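Local coordinates for protein spectinomycin phosphotransferase (Legionella pneumophila, PDB 3I1A) that probably phosphorylates the antibiotic spectinomycin with a nucleoside triphosphate and magnesium, conferring resistance through a protein-kinase-like fold, at residues E76-I81 against S225-D230; N107-N112 against I213-V218; K119-V124 against Q261-G266; V207-D212 against E240-F245. All coordinates share one frame; numbering follows the deposited sequence. Where two conformers were deposited one is given.

Interaction 1: E76-I81 against S225-D230; sequences EIIFPI and SIYIID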
loop_
_atom_site.group_PDB
_atom_site.type_symbol
_atom_site.label_atom_id
_atom_site.label_comp_id
_atom_site.label_asym_id
_atom_site.label_seq_id
_atom_site.Cartn_x
_atom_site.Cartn_y
_atom_site.Cartn_z
ATOM N N GLU A 76 -15.860 -4.349 -4.157
ATOM C CA GLU A 76 -15.227 -3.758 -2.979
ATOM C C GLU A 76 -14.102 -2.768 -3.200
ATOM O O GLU A 76 -13.053 -2.861 -2.563
ATOM C CB GLU A 76 -14.755 -4.878 -2.032
ATOM C CG GLU A 76 -15.892 -5.743 -1.434
ATOM C CD GLU A 76 -16.492 -6.746 -2.407
ATOM O OE1 GLU A 76 -16.078 -6.818 -3.587
ATOM O OE2 GLU A 76 -17.389 -7.498 -1.974
ATOM N N ILE A 77 -14.346 -1.821 -4.103
ATOM C CA ILE A 77 -13.403 -0.767 -4.450
ATOM C C ILE A 77 -14.165 0.568 -4.440
ATOM O O ILE A 77 -15.345 0.617 -4.818
ATOM C CB ILE A 77 -12.870 -0.988 -5.889
ATOM C CG1 ILE A 77 -12.137 -2.328 -5.973
ATOM C CG2 ILE A 77 -11.984 0.176 -6.308
ATOM C CD1 ILE A 77 -11.478 -2.563 -7.308
ATOM N N ILE A 78 -13.513 1.643 -4.015
ATOM C CA ILE A 78 -14.173 2.939 -4.045
ATOM C C ILE A 78 -13.785 3.434 -5.425
ATOM O O ILE A 78 -12.682 3.943 -5.619
ATOM C CB ILE A 78 -13.654 3.897 -2.976
ATOM C CG1 ILE A 78 -14.018 3.349 -1.591
ATOM C CG2 ILE A 78 -14.292 5.292 -3.180
ATOM C CD1 ILE A 78 -13.334 4.077 -0.451
ATOM N N PHE A 79 -14.686 3.245 -6.389
ATOM C CA PHE A 79 -14.439 3.644 -7.776
ATOM C C PHE A 79 -14.680 5.118 -8.029
ATOM O O PHE A 79 -15.479 5.764 -7.342
ATOM C CB PHE A 79 -15.352 2.897 -8.752
ATOM C CG PHE A 79 -15.132 1.414 -8.786
ATOM C CD1 PHE A 79 -16.012 0.542 -8.130
ATOM C CD2 PHE A 79 -14.053 0.889 -9.480
ATOM C CE1 PHE A 79 -15.815 -0.849 -8.172
ATOM C CE2 PHE A 79 -13.844 -0.491 -9.525
ATOM C CZ PHE A 79 -14.734 -1.363 -8.866
ATOM N N PRO A 80 -13.984 5.669 -9.035
ATOM C CA PRO A 80 -14.151 7.077 -9.383
ATOM C C PRO A 80 -15.567 7.262 -9.893
ATOM O O PRO A 80 -16.206 6.294 -10.333
ATOM C CB PRO A 80 -13.176 7.283 -10.543
ATOM C CG PRO A 80 -12.086 6.320 -10.269
ATOM C CD PRO A 80 -12.822 5.078 -9.727
ATOM N N ILE A 81 -16.047 8.498 -9.824
ATOM C CA ILE A 81 -17.357 8.835 -10.370
ATOM C C ILE A 81 -17.135 8.806 -11.895
ATOM O O ILE A 81 -16.103 9.273 -12.377
ATOM C CB ILE A 81 -17.773 10.273 -9.950
ATOM C CG1 ILE A 81 -17.945 10.363 -8.429
ATOM C CG2 ILE A 81 -19.066 10.685 -10.666
ATOM C CD1 ILE A 81 -18.958 9.392 -7.869
ATOM N N SER A 225 -19.768 -3.162 4.419
ATOM C CA SER A 225 -18.959 -3.858 3.417
ATOM C C SER A 225 -17.546 -3.320 3.530
ATOM O O SER A 225 -17.347 -2.223 4.019
ATOM C CB SER A 225 -19.465 -3.567 2.002
ATOM O OG SER A 225 -18.604 -4.141 1.024
ATOM N N ILE A 226 -16.567 -4.106 3.104
ATOM C CA ILE A 226 -15.169 -3.662 3.109
ATOM C C ILE A 226 -14.823 -3.013 1.747
ATOM O O ILE A 226 -15.519 -3.212 0.747
ATOM C CB ILE A 226 -14.198 -4.846 3.340
ATOM C CG1 ILE A 226 -14.327 -5.866 2.216
ATOM C CG2 ILE A 226 -14.480 -5.515 4.686
ATOM C CD1 ILE A 226 -13.034 -6.099 1.485
ATOM N N TYR A 227 -13.751 -2.223 1.725
ATOM C CA TYR A 227 -13.260 -1.601 0.496
ATOM C C TYR A 227 -11.754 -1.679 0.575
ATOM O O TYR A 227 -11.182 -1.408 1.633
ATOM C CB TYR A 227 -13.682 -0.133 0.387
ATOM C CG TYR A 227 -15.158 -0.005 0.123
ATOM C CD1 TYR A 227 -15.656 -0.069 -1.176
ATOM C CD2 TYR A 227 -16.068 -0.002 1.180
ATOM C CE1 TYR A 227 -17.041 -0.158 -1.418
ATOM C CE2 TYR A 227 -17.436 -0.084 0.947
ATOM C CZ TYR A 227 -17.912 -0.171 -0.348
ATOM O OH TYR A 227 -19.269 -0.330 -0.556
ATOM N N ILE A 228 -11.118 -2.097 -0.516
ATOM C CA ILE A 228 -9.658 -2.165 -0.550
ATOM C C ILE A 228 -9.159 -0.907 -1.244
ATOM O O ILE A 228 -9.564 -0.631 -2.366
ATOM C CB ILE A 228 -9.157 -3.390 -1.336
ATOM C CG1 ILE A 228 -9.569 -4.668 -0.602
ATOM C CG2 ILE A 228 -7.621 -3.314 -1.468
ATOM C CD1 ILE A 228 -9.236 -5.935 -1.381
ATOM N N ILE A 229 -8.282 -0.152 -0.581
ATOM C CA ILE A 229 -7.775 1.098 -1.141
ATOM C C ILE A 229 -6.283 1.069 -1.434
ATOM O O ILE A 229 -5.597 0.087 -1.142
ATOM C CB ILE A 229 -8.073 2.321 -0.208
ATOM C CG1 ILE A 229 -7.419 2.133 1.167
ATOM C CG2 ILE A 229 -9.607 2.481 -0.065
ATOM C CD1 ILE A 229 -7.394 3.411 1.993
ATOM N N ASP A 230 -5.827 2.157 -2.053
ATOM C CA ASP A 230 -4.449 2.404 -2.476
ATOM C C ASP A 230 -3.999 1.462 -3.576
ATOM O O ASP A 230 -3.197 0.555 -3.360
ATOM C CB ASP A 230 -3.465 2.317 -1.324
ATOM C CG ASP A 230 -2.054 2.740 -1.749
ATOM O OD1 ASP A 230 -1.815 2.917 -2.966
ATOM O OD2 ASP A 230 -1.187 2.878 -0.875
HETATM O O HOH W 1 -10.727 1.789 -3.373
#

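Interaction 2: N107-N112 against I213-V218; sequences NGFTQN and IHAGNV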
loop_
_atom_site.group_PDB
_atom_site.type_symbol
_atom_site.label_atom_id
_atom_site.label_comp_id
_atom_site.label_asym_id
_atom_site.label_seq_id
_atom_site.Cartn_x
_atom_site.Cartn_y
_atom_site.Cartn_z
ATOM N N ASN A 107 -10.489 2.575 8.862
ATOM C CA ASN A 107 -9.736 1.449 8.297
ATOM C C ASN A 107 -9.623 0.317 9.325
ATOM O O ASN A 107 -10.128 0.430 10.455
ATOM C CB ASN A 107 -8.339 1.893 7.821
ATOM C CG ASN A 107 -7.480 2.445 8.945
ATOM O OD1 ASN A 107 -7.585 2.014 10.108
ATOM N ND2 ASN A 107 -6.609 3.396 8.603
ATOM N N GLY A 108 -8.965 -0.769 8.920
ATOM C CA GLY A 108 -8.818 -1.942 9.763
ATOM C C GLY A 108 -8.029 -1.789 11.045
ATOM O O GLY A 108 -8.083 -2.673 11.911
ATOM N N PHE A 109 -7.270 -0.702 11.154
ATOM C CA PHE A 109 -6.516 -0.415 12.374
ATOM C C PHE A 109 -7.584 0.127 13.332
ATOM O O PHE A 109 -7.812 -0.405 14.424
ATOM C CB PHE A 109 -5.472 0.695 12.147
ATOM C CG PHE A 109 -4.275 0.287 11.310
ATOM C CD1 PHE A 109 -3.690 1.197 10.426
ATOM C CD2 PHE A 109 -3.706 -0.981 11.422
ATOM C CE1 PHE A 109 -2.565 0.845 9.670
ATOM C CE2 PHE A 109 -2.575 -1.342 10.662
ATOM C CZ PHE A 109 -2.011 -0.430 9.790
ATOM N N THR A 110 -8.259 1.173 12.871
ATOM C CA THR A 110 -9.300 1.884 13.617
ATOM C C THR A 110 -10.449 1.012 14.089
ATOM O O THR A 110 -10.852 1.062 15.259
ATOM C CB THR A 110 -9.876 2.996 12.741
ATOM O OG1 THR A 110 -8.800 3.834 12.301
ATOM C CG2 THR A 110 -10.912 3.817 13.509
ATOM N N GLN A 111 -10.974 0.217 13.165
ATOM C CA GLN A 111 -12.096 -0.667 13.447
ATOM C C GLN A 111 -11.766 -2.076 12.974
ATOM O O GLN A 111 -11.727 -2.334 11.777
ATOM C CB GLN A 111 -13.339 -0.152 12.712
ATOM C CG GLN A 111 -14.574 -0.991 12.899
ATOM C CD GLN A 111 -15.796 -0.331 12.300
ATOM O OE1 GLN A 111 -16.463 -0.888 11.426
ATOM N NE2 GLN A 111 -16.092 0.874 12.764
ATOM N N ASN A 112 -11.530 -2.986 13.910
ATOM C CA ASN A 112 -11.211 -4.357 13.527
ATOM C C ASN A 112 -12.315 -5.028 12.723
ATOM O O ASN A 112 -13.508 -4.843 13.000
ATOM C CB ASN A 112 -10.906 -5.183 14.764
ATOM C CG ASN A 112 -9.807 -4.573 15.585
ATOM O OD1 ASN A 112 -8.777 -4.159 15.047
ATOM N ND2 ASN A 112 -10.023 -4.489 16.895
ATOM N N ILE A 213 -1.266 -4.826 1.047
ATOM C CA ILE A 213 -2.589 -4.913 1.623
ATOM C C ILE A 213 -2.640 -5.218 3.107
ATOM O O ILE A 213 -2.981 -6.323 3.531
ATOM C CB ILE A 213 -3.476 -5.886 0.749
ATOM C CG1 ILE A 213 -4.910 -5.898 1.260
ATOM C CG2 ILE A 213 -2.858 -7.285 0.680
ATOM C CD1 ILE A 213 -5.516 -4.492 1.358
ATOM N N HIS A 214 -2.269 -4.196 3.890
ATOM C CA HIS A 214 -2.305 -4.267 5.345
ATOM C C HIS A 214 -3.598 -3.605 5.824
ATOM O O HIS A 214 -4.362 -3.074 5.011
ATOM C CB HIS A 214 -1.074 -3.582 5.966
ATOM C CG HIS A 214 -0.888 -2.163 5.547
ATOM N ND1 HIS A 214 -1.557 -1.111 6.145
ATOM C CD2 HIS A 214 -0.083 -1.616 4.607
ATOM C CE1 HIS A 214 -1.164 0.021 5.589
ATOM N NE2 HIS A 214 -0.269 -0.256 4.655
ATOM N N ALA A 215 -3.836 -3.642 7.136
ATOM C CA ALA A 215 -5.079 -3.123 7.709
ATOM C C ALA A 215 -5.410 -1.687 7.378
ATOM O O ALA A 215 -6.588 -1.313 7.340
ATOM C CB ALA A 215 -5.087 -3.335 9.219
ATOM N N GLY A 216 -4.382 -0.881 7.140
ATOM C CA GLY A 216 -4.618 0.501 6.801
ATOM C C GLY A 216 -5.234 0.672 5.433
ATOM O O GLY A 216 -5.806 1.719 5.133
ATOM N N ASN A 217 -5.128 -0.358 4.594
ATOM C CA ASN A 217 -5.682 -0.281 3.248
ATOM C C ASN A 217 -7.025 -0.972 3.031
ATOM O O ASN A 217 -7.474 -1.201 1.897
ATOM C CB ASN A 217 -4.632 -0.722 2.241
ATOM C CG ASN A 217 -3.564 0.345 2.066
ATOM O OD1 ASN A 217 -3.863 1.535 2.188
ATOM N ND2 ASN A 217 -2.341 -0.057 1.779
ATOM N N VAL A 218 -7.674 -1.316 4.141
ATOM C CA VAL A 218 -9.013 -1.862 4.053
ATOM C C VAL A 218 -9.906 -0.898 4.837
ATOM O O VAL A 218 -9.623 -0.608 6.001
ATOM C CB VAL A 218 -9.145 -3.255 4.697
ATOM C CG1 VAL A 218 -10.596 -3.705 4.597
ATOM C CG2 VAL A 218 -8.259 -4.254 3.994
HETATM O O HOH W 2 -6.233 4.183 5.922
#

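Interaction 3: K119-V124 against Q261-G266; sequences KQLGKV and QYFYEG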
loop_
_atom_site.group_PDB
_atom_site.type_symbol
_atom_site.label_atom_id
_atom_site.label_comp_id
_atom_site.label_asym_id
_atom_site.label_seq_id
_atom_site.Cartn_x
_atom_site.Cartn_y
_atom_site.Cartn_z
ATOM N N LYS A 119 -14.129 -12.843 5.950
ATOM C CA LYS A 119 -14.498 -13.751 4.874
ATOM C C LYS A 119 -14.632 -13.005 3.550
ATOM O O LYS A 119 -14.142 -13.478 2.513
ATOM C CB LYS A 119 -15.806 -14.478 5.207
ATOM C CG LYS A 119 -15.639 -15.499 6.316
ATOM C CD LYS A 119 -16.944 -16.242 6.658
ATOM C CE LYS A 119 -16.716 -17.169 7.870
ATOM N NZ LYS A 119 -17.961 -17.758 8.429
ATOM N N GLN A 120 -15.278 -11.834 3.589
ATOM C CA GLN A 120 -15.478 -11.004 2.399
ATOM C C GLN A 120 -14.109 -10.567 1.851
ATOM O O GLN A 120 -13.902 -10.536 0.633
ATOM C CB GLN A 120 -16.313 -9.772 2.752
ATOM C CG GLN A 120 -16.503 -8.815 1.586
ATOM C CD GLN A 120 -17.309 -7.577 1.939
ATOM O OE1 GLN A 120 -17.367 -7.148 3.113
ATOM N NE2 GLN A 120 -17.919 -6.964 0.915
ATOM N N LEU A 121 -13.170 -10.246 2.747
ATOM C CA LEU A 121 -11.843 -9.831 2.292
ATOM C C LEU A 121 -11.170 -11.007 1.573
ATOM O O LEU A 121 -10.510 -10.826 0.536
ATOM C CB LEU A 121 -10.977 -9.348 3.467
ATOM C CG LEU A 121 -9.504 -9.033 3.149
ATOM C CD1 LEU A 121 -9.421 -7.845 2.172
ATOM C CD2 LEU A 121 -8.755 -8.702 4.438
ATOM N N GLY A 122 -11.329 -12.210 2.126
ATOM C CA GLY A 122 -10.759 -13.386 1.484
ATOM C C GLY A 122 -11.397 -13.604 0.113
ATOM O O GLY A 122 -10.710 -13.915 -0.866
ATOM N N LYS A 123 -12.721 -13.479 0.038
ATOM C CA LYS A 123 -13.426 -13.643 -1.244
ATOM C C LYS A 123 -12.947 -12.624 -2.305
ATOM O O LYS A 123 -12.690 -12.975 -3.454
ATOM C CB LYS A 123 -14.932 -13.479 -1.017
ATOM C CG LYS A 123 -15.839 -13.523 -2.259
ATOM C CD LYS A 123 -17.303 -13.224 -1.855
ATOM C CE LYS A 123 -17.420 -12.041 -0.854
ATOM N NZ LYS A 123 -18.813 -11.476 -0.555
ATOM N N VAL A 124 -12.805 -11.364 -1.897
ATOM C CA VAL A 124 -12.389 -10.312 -2.820
ATOM C C VAL A 124 -10.940 -10.439 -3.263
ATOM O O VAL A 124 -10.620 -10.258 -4.444
ATOM C CB VAL A 124 -12.637 -8.909 -2.184
ATOM C CG1 VAL A 124 -12.034 -7.812 -3.057
ATOM C CG2 VAL A 124 -14.142 -8.695 -2.051
ATOM N N GLN A 261 -8.265 -17.941 9.900
ATOM C CA GLN A 261 -9.305 -18.922 9.599
ATOM C C GLN A 261 -10.456 -18.339 8.789
ATOM O O GLN A 261 -10.902 -18.935 7.812
ATOM C CB GLN A 261 -9.873 -19.515 10.899
ATOM C CG GLN A 261 -11.004 -20.509 10.671
ATOM C CD GLN A 261 -11.684 -20.933 11.967
ATOM O OE1 GLN A 261 -11.258 -20.559 13.069
ATOM N NE2 GLN A 261 -12.753 -21.710 11.839
ATOM N N TYR A 262 -10.952 -17.176 9.210
ATOM C CA TYR A 262 -12.053 -16.526 8.511
ATOM C C TYR A 262 -11.595 -16.094 7.111
ATOM O O TYR A 262 -12.315 -16.264 6.105
ATOM C CB TYR A 262 -12.531 -15.291 9.300
ATOM C CG TYR A 262 -12.950 -15.537 10.737
ATOM C CD1 TYR A 262 -13.095 -14.464 11.633
ATOM C CD2 TYR A 262 -13.194 -16.827 11.211
ATOM C CE1 TYR A 262 -13.473 -14.679 12.967
ATOM C CE2 TYR A 262 -13.575 -17.054 12.551
ATOM C CZ TYR A 262 -13.708 -15.980 13.417
ATOM O OH TYR A 262 -14.060 -16.211 14.737
ATOM N N PHE A 263 -10.395 -15.526 7.036
ATOM C CA PHE A 263 -9.887 -15.106 5.739
ATOM C C PHE A 263 -9.862 -16.266 4.748
ATOM O O PHE A 263 -10.410 -16.148 3.650
ATOM C CB PHE A 263 -8.477 -14.535 5.837
ATOM C CG PHE A 263 -7.886 -14.171 4.493
ATOM C CD1 PHE A 263 -8.154 -12.932 3.908
ATOM C CD2 PHE A 263 -7.125 -15.107 3.774
ATOM C CE1 PHE A 263 -7.686 -12.623 2.637
ATOM C CE2 PHE A 263 -6.651 -14.803 2.492
ATOM C CZ PHE A 263 -6.931 -13.562 1.927
ATOM N N TYR A 264 -9.245 -17.382 5.128
ATOM C CA TYR A 264 -9.165 -18.504 4.200
ATOM C C TYR A 264 -10.471 -19.190 3.921
ATOM O O TYR A 264 -10.630 -19.847 2.883
ATOM C CB TYR A 264 -8.086 -19.479 4.642
ATOM C CG TYR A 264 -6.725 -18.946 4.277
ATOM C CD1 TYR A 264 -5.921 -18.296 5.212
ATOM C CD2 TYR A 264 -6.263 -19.040 2.959
ATOM C CE1 TYR A 264 -4.692 -17.757 4.847
ATOM C CE2 TYR A 264 -5.046 -18.503 2.586
ATOM C CZ TYR A 264 -4.265 -17.870 3.523
ATOM O OH TYR A 264 -3.053 -17.376 3.136
ATOM N N GLU A 265 -11.424 -19.074 4.836
ATOM C CA GLU A 265 -12.722 -19.642 4.529
ATOM C C GLU A 265 -13.270 -18.868 3.309
ATOM O O GLU A 265 -13.977 -19.420 2.460
ATOM C CB GLU A 265 -13.687 -19.498 5.713
ATOM C CG GLU A 265 -15.004 -20.214 5.444
ATOM C CD GLU A 265 -15.968 -20.134 6.606
ATOM O OE1 GLU A 265 -15.487 -20.206 7.766
ATOM O OE2 GLU A 265 -17.196 -20.012 6.354
ATOM N N GLY A 266 -12.937 -17.580 3.209
ATOM C CA GLY A 266 -13.400 -16.792 2.084
ATOM C C GLY A 266 -12.518 -16.920 0.851
ATOM O O GLY A 266 -13.003 -16.968 -0.269
#

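Interaction 4: V207-D212 against E240-F245; sequences VLCHSD and ERDLMF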
loop_
_atom_site.group_PDB
_atom_site.type_symbol
_atom_site.label_atom_id
_atom_site.label_comp_id
_atom_site.label_asym_id
_atom_site.label_seq_id
_atom_site.Cartn_x
_atom_site.Cartn_y
_atom_site.Cartn_z
ATOM N N VAL A 207 0.242 -13.444 -10.326
ATOM C CA VAL A 207 -1.142 -13.002 -10.420
ATOM C C VAL A 207 -1.158 -11.509 -10.116
ATOM O O VAL A 207 -0.155 -10.954 -9.662
ATOM C CB VAL A 207 -2.055 -13.723 -9.380
ATOM C CG1 VAL A 207 -2.077 -15.224 -9.647
ATOM C CG2 VAL A 207 -1.591 -13.405 -7.961
ATOM N N LEU A 208 -2.279 -10.860 -10.383
ATOM C CA LEU A 208 -2.406 -9.437 -10.097
ATOM C C LEU A 208 -2.473 -9.312 -8.571
ATOM O O LEU A 208 -3.363 -9.900 -7.934
ATOM C CB LEU A 208 -3.684 -8.901 -10.733
ATOM C CG LEU A 208 -4.109 -7.477 -10.356
ATOM C CD1 LEU A 208 -3.021 -6.473 -10.824
ATOM C CD2 LEU A 208 -5.472 -7.183 -11.028
ATOM N N CYS A 209 -1.545 -8.544 -8.000
ATOM C CA CYS A 209 -1.440 -8.340 -6.551
ATOM C C CYS A 209 -1.554 -6.891 -6.170
ATOM O O CYS A 209 -1.117 -6.016 -6.906
ATOM C CB CYS A 209 -0.086 -8.820 -6.020
ATOM S SG CYS A 209 0.115 -10.591 -6.040
ATOM N N HIS A 210 -2.159 -6.643 -5.016
ATOM C CA HIS A 210 -2.244 -5.285 -4.502
ATOM C C HIS A 210 -0.813 -4.845 -4.116
ATOM O O HIS A 210 -0.380 -3.736 -4.449
ATOM C CB HIS A 210 -3.171 -5.267 -3.293
ATOM C CG HIS A 210 -3.279 -3.928 -2.646
ATOM N ND1 HIS A 210 -2.308 -3.428 -1.802
ATOM C CD2 HIS A 210 -4.268 -3.006 -2.678
ATOM C CE1 HIS A 210 -2.707 -2.259 -1.331
ATOM N NE2 HIS A 210 -3.894 -1.981 -1.847
ATOM N N SER A 211 -0.102 -5.724 -3.414
ATOM C CA SER A 211 1.297 -5.559 -2.957
ATOM C C SER A 211 1.548 -4.935 -1.578
ATOM O O SER A 211 2.659 -5.050 -1.029
ATOM C CB SER A 211 2.156 -4.844 -4.027
ATOM O OG SER A 211 2.156 -3.415 -3.911
ATOM N N ASP A 212 0.525 -4.325 -0.985
ATOM C CA ASP A 212 0.714 -3.681 0.306
ATOM C C ASP A 212 -0.631 -3.660 1.018
ATOM O O ASP A 212 -1.070 -2.631 1.564
ATOM C CB ASP A 212 1.235 -2.255 0.062
ATOM C CG ASP A 212 1.827 -1.626 1.294
ATOM O OD1 ASP A 212 2.243 -2.361 2.207
ATOM O OD2 ASP A 212 1.885 -0.374 1.341
ATOM N N GLU A 240 1.426 -14.955 -2.743
ATOM C CA GLU A 240 1.933 -14.756 -1.398
ATOM C C GLU A 240 2.353 -13.303 -1.120
ATOM O O GLU A 240 2.456 -12.895 0.039
ATOM C CB GLU A 240 3.078 -15.753 -1.128
ATOM C CG GLU A 240 2.611 -17.234 -1.002
ATOM C CD GLU A 240 2.219 -17.904 -2.318
ATOM O OE1 GLU A 240 2.553 -17.396 -3.416
ATOM O OE2 GLU A 240 1.577 -18.971 -2.253
ATOM N N ARG A 241 2.577 -12.530 -2.178
ATOM C CA ARG A 241 2.896 -11.099 -2.048
ATOM C C ARG A 241 1.774 -10.424 -1.243
ATOM O O ARG A 241 2.016 -9.493 -0.447
ATOM C CB ARG A 241 2.959 -10.477 -3.433
ATOM C CG ARG A 241 2.858 -8.958 -3.469
ATOM C CD ARG A 241 4.144 -8.297 -3.018
ATOM N NE ARG A 241 4.195 -8.188 -1.559
ATOM C CZ ARG A 241 5.145 -7.524 -0.922
ATOM N NH1 ARG A 241 6.106 -6.919 -1.619
ATOM N NH2 ARG A 241 5.144 -7.479 0.410
ATOM N N ASP A 242 0.538 -10.852 -1.488
ATOM C CA ASP A 242 -0.590 -10.317 -0.742
ATOM C C ASP A 242 -0.958 -11.178 0.477
ATOM O O ASP A 242 -1.312 -10.653 1.548
ATOM C CB ASP A 242 -1.845 -10.189 -1.633
ATOM C CG ASP A 242 -1.747 -9.047 -2.618
ATOM O OD1 ASP A 242 -0.871 -8.173 -2.446
ATOM O OD2 ASP A 242 -2.572 -9.010 -3.551
ATOM N N LEU A 243 -0.873 -12.497 0.344
ATOM C CA LEU A 243 -1.267 -13.347 1.459
ATOM C C LEU A 243 -0.426 -13.173 2.725
ATOM O O LEU A 243 -0.907 -13.453 3.821
ATOM C CB LEU A 243 -1.291 -14.830 1.023
ATOM C CG LEU A 243 -2.352 -15.106 -0.056
ATOM C CD1 LEU A 243 -2.406 -16.629 -0.415
ATOM C CD2 LEU A 243 -3.714 -14.631 0.444
ATOM N N MET A 244 0.806 -12.694 2.576
ATOM C CA MET A 244 1.694 -12.528 3.716
ATOM C C MET A 244 1.124 -11.580 4.766
ATOM O O MET A 244 1.497 -11.648 5.940
ATOM C CB MET A 244 3.057 -12.011 3.253
ATOM C CG MET A 244 3.020 -10.630 2.633
ATOM S SD MET A 244 4.420 -9.564 3.173
ATOM C CE MET A 244 3.674 -8.858 4.701
ATOM N N PHE A 245 0.216 -10.715 4.349
ATOM C CA PHE A 245 -0.375 -9.756 5.276
ATOM C C PHE A 245 -1.418 -10.377 6.206
ATOM O O PHE A 245 -1.673 -9.854 7.296
ATOM C CB PHE A 245 -1.006 -8.604 4.493
ATOM C CG PHE A 245 0.012 -7.706 3.829
ATOM C CD1 PHE A 245 0.408 -7.930 2.507
ATOM C CD2 PHE A 245 0.615 -6.673 4.543
ATOM C CE1 PHE A 245 1.397 -7.133 1.908
ATOM C CE2 PHE A 245 1.606 -5.869 3.941
ATOM C CZ PHE A 245 1.991 -6.101 2.634
#

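Interaction 1: E76-I81 against S225-D230
Glu76 and Ile228 join the two lobes of this kinase-like fold through a backbone contact, in which the loop after helix 61-71 runs up against strand 226-228 of the two-stranded antiparallel sheet that leads to the magnesium ligand Asp230. The direct bond is nearly straight: Ile228 N donates to Glu76 O at 2.9 Å, with 165° at the hydrogen. The same carbonyl oxygen also receives a CA-H...O contact from Tyr227. A water then bridges Ile78 N, from which it accepts, to Ile228 O, to which it donates, each at 2.9 Å, so Ile228 is held directly through its N and via water through its O. The side chain of Glu76 lies with CB and CG over Ile226 O and bends at chi2 (76°); its OE2 and the hydroxyl of Ser225 are both bonded to Gln120 of helix 115-129. Ile78 crosses Tyr227 at about a right angle, and Ile78 CD1 lies alongside Ile229, 4.1 Å from Ile229 CG2. The side chain of Ile78 is also about 4 Å from that of Pro101, which contacts AMP and ADP in complexes of this protein. The tyrosine ring turns its edge to the loop backbone, with Tyr227 CD1 3.6 Å from Ile77 C.

Interaction 2: N107-N112 against I213-V218
Gly108 N points between two carbonyls of the opposite loop, bonding to Ala215 O at 2.9 Å and more weakly to Val218 O at 3.0 Å, where the 3-10 turn at 215-216 brings the chain into strand 218-220. The backbones come close here, with 4.4 Å between the CA atoms of Gly108 and Ala215. Asn107 holds its own loop in shape: with CG between the backbone N and the carbonyl carbon (chi1 61°), its OD1 folds back to accept from Phe109 N, an Asx turn, and from Thr110 N in an almost linear bond (176°). Its amide ND2 faces the other way, to a water that donates to Gly216 O. Phe109 lays one face over the Ala215-Gly216 peptide, with Gly216 N 3.5 Å above its plane, while CD2 and CE2 both touch the methyl of Ala215. Toward His214 the rings meet rim to rim, planes 17° apart; ND1 of that histidine accepts from Gly216 N. The contact brings Asn107, which binds AMP and ADP in complexes of this protein, near the magnesium ligand Asn217. Val253 packs against Phe109 and Ala215, Leu219 of strand 218-220 touches Asn107, and Ile226 of strand 226-228 lies against Val218.

Interaction 3: K119-V124 against Q261-G266
Lys119 begins a close helix-helix crossing in the C-terminal lobe of the kinase-like fold, where residues 119-124 of helix 115-129 and 261-266 of helix 257-267 come within 6.5 Å, axis to axis, at a crossing angle of -42°. The lysine runs extended beyond CG, passing Tyr262 O with CG before reaching Glu265; Lys119 NZ and Glu265 OE2 form a salt bridge at 3.2 Å, its hydrogen bond weak. The carbonyl oxygen of Lys119 receives a CA-H...O contact from Gly266 CA. Leu121 touches the ring of Phe263 with CG, and continues to Ile226 and Ile228 of strand 226-228. Gly122 then meets Gly266 backbone to backbone, Gly122 C lying 3.6 Å from Gly266 C; with no side chain on either glycine, the backbones touch directly, in keeping with the short axis distance. Lys123 brings its CA to Gly266 O, while its long side chain leads off elsewhere. The Phe263 ring lies beneath Gly122 in a CH-pi contact, its centroid 3.8 Å from Gly122 CA.

Interaction 4: V207-D212 against E240-F245
Asp242 has CG beside its backbone N and anti to the carbonyl carbon (chi1 -73°), which turns the carboxylate out of helix 240-243 toward the His210-Ser211 backbone. That segment follows strand 207-209 at the position of the catalytic loop in kinase-like folds. Each oxygen uses its syn lone pair: OD2 accepts from His210 N at 2.8 Å, and OD1 from Ser211 N at 2.7 Å. Two consecutive backbone amides are thus held by one buried carboxylate, and OD2 has a further donor in His129 NE2, an arrangement that would be expected to favour the charged form of Asp242. Arg241 bends at chi2 and chi3 so that its guanidinium lies flat beneath Ser211 O, which is 3.4 Å above the plane and over its centre; its CB meets Cys209 SG. Inside the loop, His210 ND1 accepts from Asp212 N in the ring plane, and NE2 on the far side of that ring bonds to Ile229 O. Asp212 extends to Arg284 of helix 274-297 through a salt bridge from OD1. The Phe245 ring packs between Asp212 C on one face and Met244 CE on the other, turning its edge to Ser211 O, and its CZ lies 3.6 Å from Asp212 CA.

How the interactions relate
Interactions 1, 2 and 4 gather round the nucleotide and magnesium site between the lobes, while interaction 3 lies behind it, the side chain of its Leu121 about 9 Å from that of Asn217. Interactions 1 and 2 have centres about 13 Å apart and join where Ile229 N probably bonds to Asn217 O at 2.8 Å, linking the neighbourhoods of the two magnesium ligands, Asn217 and Asp230. Interaction 4 reaches both, interaction 1 through His210 and interaction 2 through Asn217 ND2, 2.9 Å from Asp212 O. Interaction 3 is tied to interaction 1 by Gln120, and Phe263 CE2 meets Leu243 CD2 at 3.6 Å, connecting the helix crossing to the 240-245 segment of interaction 4.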